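PDB 1OZ9: endoribonuclease YbeY from Aquifex aeolicus, which probably acts as a zinc-dependent endoribonuclease that cuts single-stranded RNA, serving 16S rRNA 3'-end maturation and late quality control of the 70S ribosome. Local coordinates for residues L31-A35 against L36-N40; E76-G80 against Y81-G85; R111-V114 against H115-H119. All coordinates share one frame; numbering follows the deposited sequence.

Interaction 1: L31-A35 against L36-N40; sequences LALSA and LGLNN
L33 and L38 meet through their methyl ends where helix 22-35 stops: CD2 of L33 lies 3.8 Å from CD1 of L38, the two side chains slanting across one another as the chain turns off the helix. What brings them together is a Schellman motif, the classic C-terminal finish of an alpha-helix. G37 leaves the helical path with a positive phi of 75°, a value that suits glycine, and its own amide and that of L38 reach back into the last turn. L38 N meets L33 O at 3.1 Å and nearly straight, while G37 N comes to S34 O from above the carbonyl plane. L33 and L38 are thus joined twice, by this backbone bond and by their methyls.

L36 folds back over the last turn. With CG anti to its own carbonyl carbon (chi1 -72°), the branch is swung over the end of the A32 carbonyl, so that CB, CG and CD1 all lie against its oxygen; CG comes to 3.3 Å from A32 O and CD1 to 3.4 Å from the same atom. L36 N holds this oxygen as well, in the regular helical bond, and makes a weak second bond to L33 O. Cut back to an alanine, the position would lose the branch over A32 O and would probably leave a gap beside I117 and V142.

Further out, A32 and L36 rest on helices 105-120 and 129-147, and L36 and L38 both touch L121. L33 and L38 also rest on L84 of strand 81-90. The helix end is thus wedged between two helices and the sheet, and the chain runs on from it into strand 41-48.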
loop_
_atom_site.group_PDB
_atom_site.type_symbol
_atom_site.label_atom_id
_atom_site.label_comp_id
_atom_site.label_asym_id
_atom_site.label_seq_id
_atom_site.Cartn_x
_atom_site.Cartn_y
_atom_site.Cartn_z
ATOM N N LEU A 31 9.865 5.091 4.734
ATOM C CA LEU A 31 9.870 4.922 6.170
ATOM C C LEU A 31 9.264 3.569 6.565
ATOM O O LEU A 31 9.721 2.949 7.510
ATOM C CB LEU A 31 9.113 6.032 6.879
ATOM C CG LEU A 31 9.810 7.391 6.874
ATOM C CD1 LEU A 31 8.840 8.453 7.410
ATOM C CD2 LEU A 31 11.161 7.377 7.642
ATOM N N ALA A 32 8.207 3.162 5.881
ATOM C CA ALA A 32 7.578 1.855 6.167
ATOM C C ALA A 32 8.561 0.704 5.875
ATOM O O ALA A 32 8.708 -0.216 6.687
ATOM C CB ALA A 32 6.315 1.674 5.321
ATOM N N LEU A 33 9.228 0.765 4.721
ATOM C CA LEU A 33 10.200 -0.267 4.371
ATOM C C LEU A 33 11.317 -0.322 5.391
ATOM O O LEU A 33 11.733 -1.420 5.804
ATOM C CB LEU A 33 10.739 -0.099 2.932
ATOM C CG LEU A 33 9.725 -0.335 1.806
ATOM C CD1 LEU A 33 10.349 -0.039 0.414
ATOM C CD2 LEU A 33 9.054 -1.753 1.788
ATOM N N SER A 34 11.779 0.848 5.838
ATOM C CA SER A 34 12.805 0.911 6.866
ATOM C C SER A 34 12.319 0.388 8.222
ATOM O O SER A 34 13.070 -0.274 8.939
ATOM C CB SER A 34 13.391 2.340 6.983
ATOM O OG SER A 34 14.280 2.438 8.088
ATOM N N ALA A 35 11.074 0.661 8.588
ATOM C CA ALA A 35 10.567 0.183 9.878
ATOM C C ALA A 35 10.460 -1.331 9.801
ATOM O O ALA A 35 10.588 -2.036 10.804
ATOM C CB ALA A 35 9.210 0.782 10.167
ATOM N N LEU A 36 10.277 -1.832 8.586
ATOM C CA LEU A 36 10.179 -3.265 8.392
ATOM C C LEU A 36 11.562 -3.963 8.269
ATOM O O LEU A 36 11.635 -5.177 8.112
ATOM C CB LEU A 36 9.286 -3.563 7.199
ATOM C CG LEU A 36 7.806 -3.295 7.432
ATOM C CD1 LEU A 36 7.049 -3.088 6.102
ATOM C CD2 LEU A 36 7.158 -4.426 8.202
ATOM N N GLY A 37 12.640 -3.179 8.301
ATOM C CA GLY A 37 13.993 -3.722 8.247
ATOM C C GLY A 37 14.420 -4.202 6.865
ATOM O O GLY A 37 15.388 -4.937 6.750
ATOM N N LEU A 38 13.723 -3.771 5.821
ATOM C CA LEU A 38 14.014 -4.247 4.471
ATOM C C LEU A 38 15.101 -3.414 3.853
ATOM O O LEU A 38 15.128 -2.207 4.058
ATOM C CB LEU A 38 12.776 -4.147 3.587
ATOM C CG LEU A 38 11.735 -5.208 3.980
ATOM C CD1 LEU A 38 10.367 -4.888 3.381
ATOM C CD2 LEU A 38 12.238 -6.561 3.447
ATOM N N ASN A 39 15.979 -4.062 3.091
ATOM C CA ASN A 39 17.076 -3.375 2.432
ATOM C C ASN A 39 17.188 -3.895 1.000
ATOM O O ASN A 39 16.968 -5.082 0.733
ATOM C CB ASN A 39 18.406 -3.663 3.184
ATOM C CG ASN A 39 18.402 -3.174 4.653
ATOM O OD1 ASN A 39 18.712 -2.002 4.939
ATOM N ND2 ASN A 39 18.106 -4.096 5.599
ATOM N N ASN A 40 17.540 -3.026 0.073
ATOM C CA ASN A 40 17.684 -3.447 -1.304
ATOM C C ASN A 40 16.474 -4.084 -1.976
ATOM O O ASN A 40 16.636 -5.078 -2.696
ATOM C CB ASN A 40 18.771 -4.464 -1.364
ATOM C CG ASN A 40 19.911 -4.014 -2.155
ATOM O OD1 ASN A 40 20.156 -2.807 -2.303
ATOM N ND2 ASN A 40 20.622 -4.975 -2.716
#

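Interaction 2: E76-G80 against Y81-G85; sequences EEFGG and YKILG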
loop_
_atom_site.group_PDB
_atom_site.type_symbol
_atom_site.label_atom_id
_atom_site.label_comp_id
_atom_site.label_asym_id
_atom_site.label_seq_id
_atom_site.Cartn_x
_atom_site.Cartn_y
_atom_site.Cartn_z
ATOM N N GLU A 76 10.717 -11.213 -8.310
ATOM C CA GLU A 76 11.924 -11.558 -9.059
ATOM C C GLU A 76 13.142 -10.964 -8.362
ATOM O O GLU A 76 13.060 -9.886 -7.792
ATOM C CB GLU A 76 11.834 -11.031 -10.502
ATOM C CG GLU A 76 12.950 -11.571 -11.379
ATOM C CD GLU A 76 12.675 -11.438 -12.874
ATOM O OE1 GLU A 76 11.821 -10.615 -13.255
ATOM O OE2 GLU A 76 13.327 -12.157 -13.662
ATOM N N GLU A 77 14.263 -11.667 -8.398
ATOM C CA GLU A 77 15.499 -11.190 -7.767
ATOM C C GLU A 77 16.577 -11.015 -8.815
ATOM O O GLU A 77 16.635 -11.808 -9.743
ATOM C CB GLU A 77 16.031 -12.232 -6.754
ATOM C CG GLU A 77 15.112 -12.437 -5.557
ATOM C CD GLU A 77 15.583 -13.598 -4.665
ATOM O OE1 GLU A 77 16.814 -13.834 -4.578
ATOM O OE2 GLU A 77 14.713 -14.281 -4.061
ATOM N N PHE A 78 17.442 -10.013 -8.642
ATOM C CA PHE A 78 18.620 -9.849 -9.498
ATOM C C PHE A 78 19.806 -9.681 -8.564
ATOM O O PHE A 78 19.964 -8.637 -7.951
ATOM C CB PHE A 78 18.431 -8.590 -10.379
ATOM C CG PHE A 78 17.365 -8.757 -11.396
ATOM C CD1 PHE A 78 16.064 -8.456 -11.108
ATOM C CD2 PHE A 78 17.661 -9.306 -12.624
ATOM C CE1 PHE A 78 15.065 -8.630 -12.065
ATOM C CE2 PHE A 78 16.666 -9.476 -13.578
ATOM C CZ PHE A 78 15.375 -9.153 -13.287
ATOM N N GLY A 79 20.594 -10.732 -8.399
ATOM C CA GLY A 79 21.720 -10.720 -7.475
ATOM C C GLY A 79 21.476 -9.999 -6.146
ATOM O O GLY A 79 22.175 -9.046 -5.800
ATOM N N GLY A 80 20.510 -10.399 -5.367
ATOM C CA GLY A 80 20.386 -9.663 -4.117
ATOM C C GLY A 80 19.413 -8.498 -4.079
ATOM O O GLY A 80 18.938 -8.115 -3.006
ATOM N N TYR A 81 19.114 -7.909 -5.228
ATOM C CA TYR A 81 18.092 -6.855 -5.307
ATOM C C TYR A 81 16.805 -7.601 -5.537
ATOM O O TYR A 81 16.775 -8.449 -6.405
ATOM C CB TYR A 81 18.379 -6.005 -6.549
ATOM C CG TYR A 81 17.435 -4.879 -6.857
ATOM C CD1 TYR A 81 17.521 -3.678 -6.178
ATOM C CD2 TYR A 81 16.497 -4.983 -7.885
ATOM C CE1 TYR A 81 16.666 -2.618 -6.477
ATOM C CE2 TYR A 81 15.651 -3.917 -8.205
ATOM C CZ TYR A 81 15.760 -2.729 -7.494
ATOM O OH TYR A 81 14.956 -1.652 -7.772
ATOM N N LYS A 82 15.753 -7.325 -4.782
ATOM C CA LYS A 82 14.500 -8.070 -4.956
ATOM C C LYS A 82 13.314 -7.118 -5.191
ATOM O O LYS A 82 13.178 -6.119 -4.491
ATOM C CB LYS A 82 14.216 -8.938 -3.734
ATOM C CG LYS A 82 12.984 -9.904 -3.882
ATOM C CD LYS A 82 13.008 -10.945 -2.732
ATOM C CE LYS A 82 11.877 -11.959 -2.795
ATOM N NZ LYS A 82 12.055 -12.904 -3.892
ATOM N N ILE A 83 12.510 -7.411 -6.207
ATOM C CA ILE A 83 11.327 -6.607 -6.535
ATOM C C ILE A 83 10.146 -7.124 -5.734
ATOM O O ILE A 83 9.709 -8.278 -5.924
ATOM C CB ILE A 83 11.066 -6.684 -8.033
ATOM C CG1 ILE A 83 12.321 -6.169 -8.787
ATOM C CG2 ILE A 83 9.799 -5.834 -8.410
ATOM C CD1 ILE A 83 12.635 -6.958 -10.055
ATOM N N LEU A 84 9.665 -6.314 -4.805
ATOM C CA LEU A 84 8.592 -6.756 -3.917
ATOM C C LEU A 84 7.279 -6.758 -4.654
ATOM O O LEU A 84 6.496 -7.725 -4.560
ATOM C CB LEU A 84 8.453 -5.853 -2.716
ATOM C CG LEU A 84 9.543 -5.727 -1.662
ATOM C CD1 LEU A 84 8.907 -4.994 -0.450
ATOM C CD2 LEU A 84 10.134 -7.115 -1.291
ATOM N N GLY A 85 7.041 -5.685 -5.407
ATOM C CA GLY A 85 5.855 -5.621 -6.227
ATOM C C GLY A 85 5.166 -4.279 -6.138
ATOM O O GLY A 85 5.800 -3.262 -5.802
#
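K82 leaves the backbone with CG anti to its own N (chi1 -173°), stays extended to CE and bends only at the last torsion, chi4 71°, which turns NZ onto E77. These residues belong to a beta hairpin formed by strands 69-78 and 81-90 and closed by a type I' turn from F78 to Y81. E77 and K82 are a non-hydrogen-bonded pair, their CA atoms 4.3 Å apart. The two side chains slant across each other on the same face, with CG of E77 against the CG and CD methylenes of K82. K82 NZ meets E77 OE2 at 3.0 Å on the anti side of the carboxylate, as a salt bridge; NZ is shared with G75 O, its stronger partner. Past this pair, I83 N bonds to E76 O at 3.0 Å, almost straight at 176°.

G79 and G80 make the corner with positive phi. At G80 a side chain would jam against the preceding carbonyl, so the backbone there calls for glycine. F78 and Y81 bracket the turn as a hydrogen-bonded pair: F78 N gives a nearly straight bond to Y81 O at 2.8 Å, whereas Y81 N comes to F78 O from above the carbonyl plane. The Y81 hydroxyl is hydrogen-bonded to E42, a side-chain link from the hairpin tip to strand 41-48.

On the opposite face from the salt bridge, I83 sends CD1 to the edge of the F78 ring, in its plane, 3.6 Å from CE1.

Interaction 3: R111-V114 against H115-H119; sequences RLIV and HGIVH
I113 and I117 lie side by side one turn apart, pointing the same way, with CG2 of I113 3.8 Å from CD1 of I117. They belong to helix 105-120, which carries the HGxxH part of the zinc-binding motif in this metalloproteinase-like fold. The valines repeat the spacing more loosely: CG1 of V114 is 4.3 Å from CG2 of V118. Four successive i to i+4 backbone bonds run beneath, from H115 N to R111 O through to V118 N, which meets V114 O at 3.0 Å with an N-H...O angle of 170°. At G116 the amide bonds to L112 O at 2.8 Å.

The same one-turn step sets H115 beside H119, both predicted zinc ligands. In H115, CG lies anti to the backbone N (chi1 -170°), which places the imidazole by H119 and H125, the third predicted ligand. The two histidines come together with CD2 of H115 at the edge of the H119 ring, in its plane, and NE2 of H115 3.2 Å from NE2 of H119.

Further out, I113 packs on I25 and W28 of helix 22-35, while V114 touches V142 and L146 of helix 129-147, so the helix is held from two directions. R111 takes its charge to E107, NE bridging to OE2. F135 meets the H119 ring edge-to-face, and E139 OE2 is hydrogen-bonded to ND1 of H115.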
loop_
_atom_site.group_PDB
_atom_site.type_symbol
_atom_site.label_atom_id
_atom_site.label_comp_id
_atom_site.label_asym_id
_atom_site.label_seq_id
_atom_site.Cartn_x
_atom_site.Cartn_y
_atom_site.Cartn_z
ATOM N N ARG A 111 -2.179 5.418 5.448
ATOM C CA ARG A 111 -2.652 4.174 6.047
ATOM C C ARG A 111 -2.813 3.062 5.008
ATOM O O ARG A 111 -2.541 1.880 5.291
ATOM C CB ARG A 111 -3.960 4.413 6.785
ATOM C CG ARG A 111 -3.775 5.133 8.154
ATOM C CD ARG A 111 -5.093 5.395 8.890
ATOM N NE ARG A 111 -5.013 6.394 9.956
ATOM C CZ ARG A 111 -5.975 6.582 10.891
ATOM N NH1 ARG A 111 -7.062 5.810 10.904
ATOM N NH2 ARG A 111 -5.852 7.536 11.825
ATOM N N LEU A 112 -3.247 3.437 3.817
ATOM C CA LEU A 112 -3.440 2.485 2.751
ATOM C C LEU A 112 -2.096 2.003 2.212
ATOM O O LEU A 112 -1.978 0.854 1.791
ATOM C CB LEU A 112 -4.280 3.094 1.614
ATOM C CG LEU A 112 -5.771 3.240 1.970
ATOM C CD1 LEU A 112 -6.499 4.070 0.937
ATOM C CD2 LEU A 112 -6.495 1.864 2.133
ATOM N N ILE A 113 -1.092 2.878 2.195
ATOM C CA ILE A 113 0.250 2.443 1.773
ATOM C C ILE A 113 0.769 1.372 2.706
ATOM O O ILE A 113 1.282 0.343 2.272
ATOM C CB ILE A 113 1.210 3.630 1.797
ATOM C CG1 ILE A 113 0.918 4.521 0.597
ATOM C CG2 ILE A 113 2.688 3.162 1.739
ATOM C CD1 ILE A 113 1.548 5.918 0.708
ATOM N N VAL A 114 0.629 1.605 4.004
ATOM C CA VAL A 114 1.078 0.613 5.000
ATOM C C VAL A 114 0.283 -0.662 4.837
ATOM O O VAL A 114 0.854 -1.768 4.811
ATOM C CB VAL A 114 0.943 1.189 6.428
ATOM C CG1 VAL A 114 1.307 0.151 7.521
ATOM C CG2 VAL A 114 1.861 2.429 6.534
ATOM N N HIS A 115 -1.030 -0.525 4.695
ATOM C CA HIS A 115 -1.869 -1.713 4.552
ATOM C C HIS A 115 -1.398 -2.516 3.325
ATOM O O HIS A 115 -1.248 -3.743 3.387
ATOM C CB HIS A 115 -3.326 -1.289 4.403
ATOM C CG HIS A 115 -4.300 -2.421 4.478
ATOM N ND1 HIS A 115 -4.818 -2.879 5.674
ATOM C CD2 HIS A 115 -4.863 -3.177 3.505
ATOM C CE1 HIS A 115 -5.671 -3.861 5.431
ATOM N NE2 HIS A 115 -5.705 -4.070 4.125
ATOM N N GLY A 116 -1.151 -1.823 2.217
ATOM C CA GLY A 116 -0.720 -2.492 0.990
ATOM C C GLY A 116 0.632 -3.196 1.121
ATOM O O GLY A 116 0.829 -4.312 0.620
ATOM N N ILE A 117 1.567 -2.544 1.811
ATOM C CA ILE A 117 2.901 -3.106 1.971
ATOM C C ILE A 117 2.820 -4.372 2.792
ATOM O O ILE A 117 3.474 -5.367 2.463
ATOM C CB ILE A 117 3.858 -2.103 2.611
ATOM C CG1 ILE A 117 4.140 -0.995 1.601
ATOM C CG2 ILE A 117 5.206 -2.784 3.023
ATOM C CD1 ILE A 117 4.942 0.147 2.153
ATOM N N VAL A 118 2.058 -4.342 3.876
ATOM C CA VAL A 118 1.944 -5.531 4.717
ATOM C C VAL A 118 1.354 -6.716 3.931
ATOM O O VAL A 118 1.804 -7.866 4.076
ATOM C CB VAL A 118 1.106 -5.243 6.002
ATOM C CG1 VAL A 118 0.918 -6.548 6.850
ATOM C CG2 VAL A 118 1.791 -4.110 6.823
ATOM N N HIS A 119 0.370 -6.440 3.080
ATOM C CA HIS A 119 -0.194 -7.476 2.220
ATOM C C HIS A 119 0.890 -8.015 1.313
ATOM O O HIS A 119 0.942 -9.216 1.027
ATOM C CB HIS A 119 -1.287 -6.918 1.310
ATOM C CG HIS A 119 -2.655 -7.027 1.881
ATOM N ND1 HIS A 119 -3.364 -8.205 1.897
ATOM C CD2 HIS A 119 -3.448 -6.095 2.466
ATOM C CE1 HIS A 119 -4.538 -8.000 2.471
ATOM N NE2 HIS A 119 -4.617 -6.723 2.818
#

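How the interactions relate
Interaction 1 touches both of the others. Toward interaction 3, CD1 of L36 comes within 3.6 Å of CG2 of I117 and CB of A32 within 3.8 Å of CD1 of I117, so the end of helix 22-35 packs on the helix that carries two of the predicted zinc ligands. Even so, the side chains of A32 and H115 remain about 10 Å apart, as do those of L36 and H119. Toward interaction 2, N40 O lies 3.2 Å from K82 N, a probable hydrogen bond where strand 41-48 begins beside the hairpin. Interactions 2 and 3 do not touch: their nearest atoms are about 6 Å apart, and the hairpin tip lies away from the metal site.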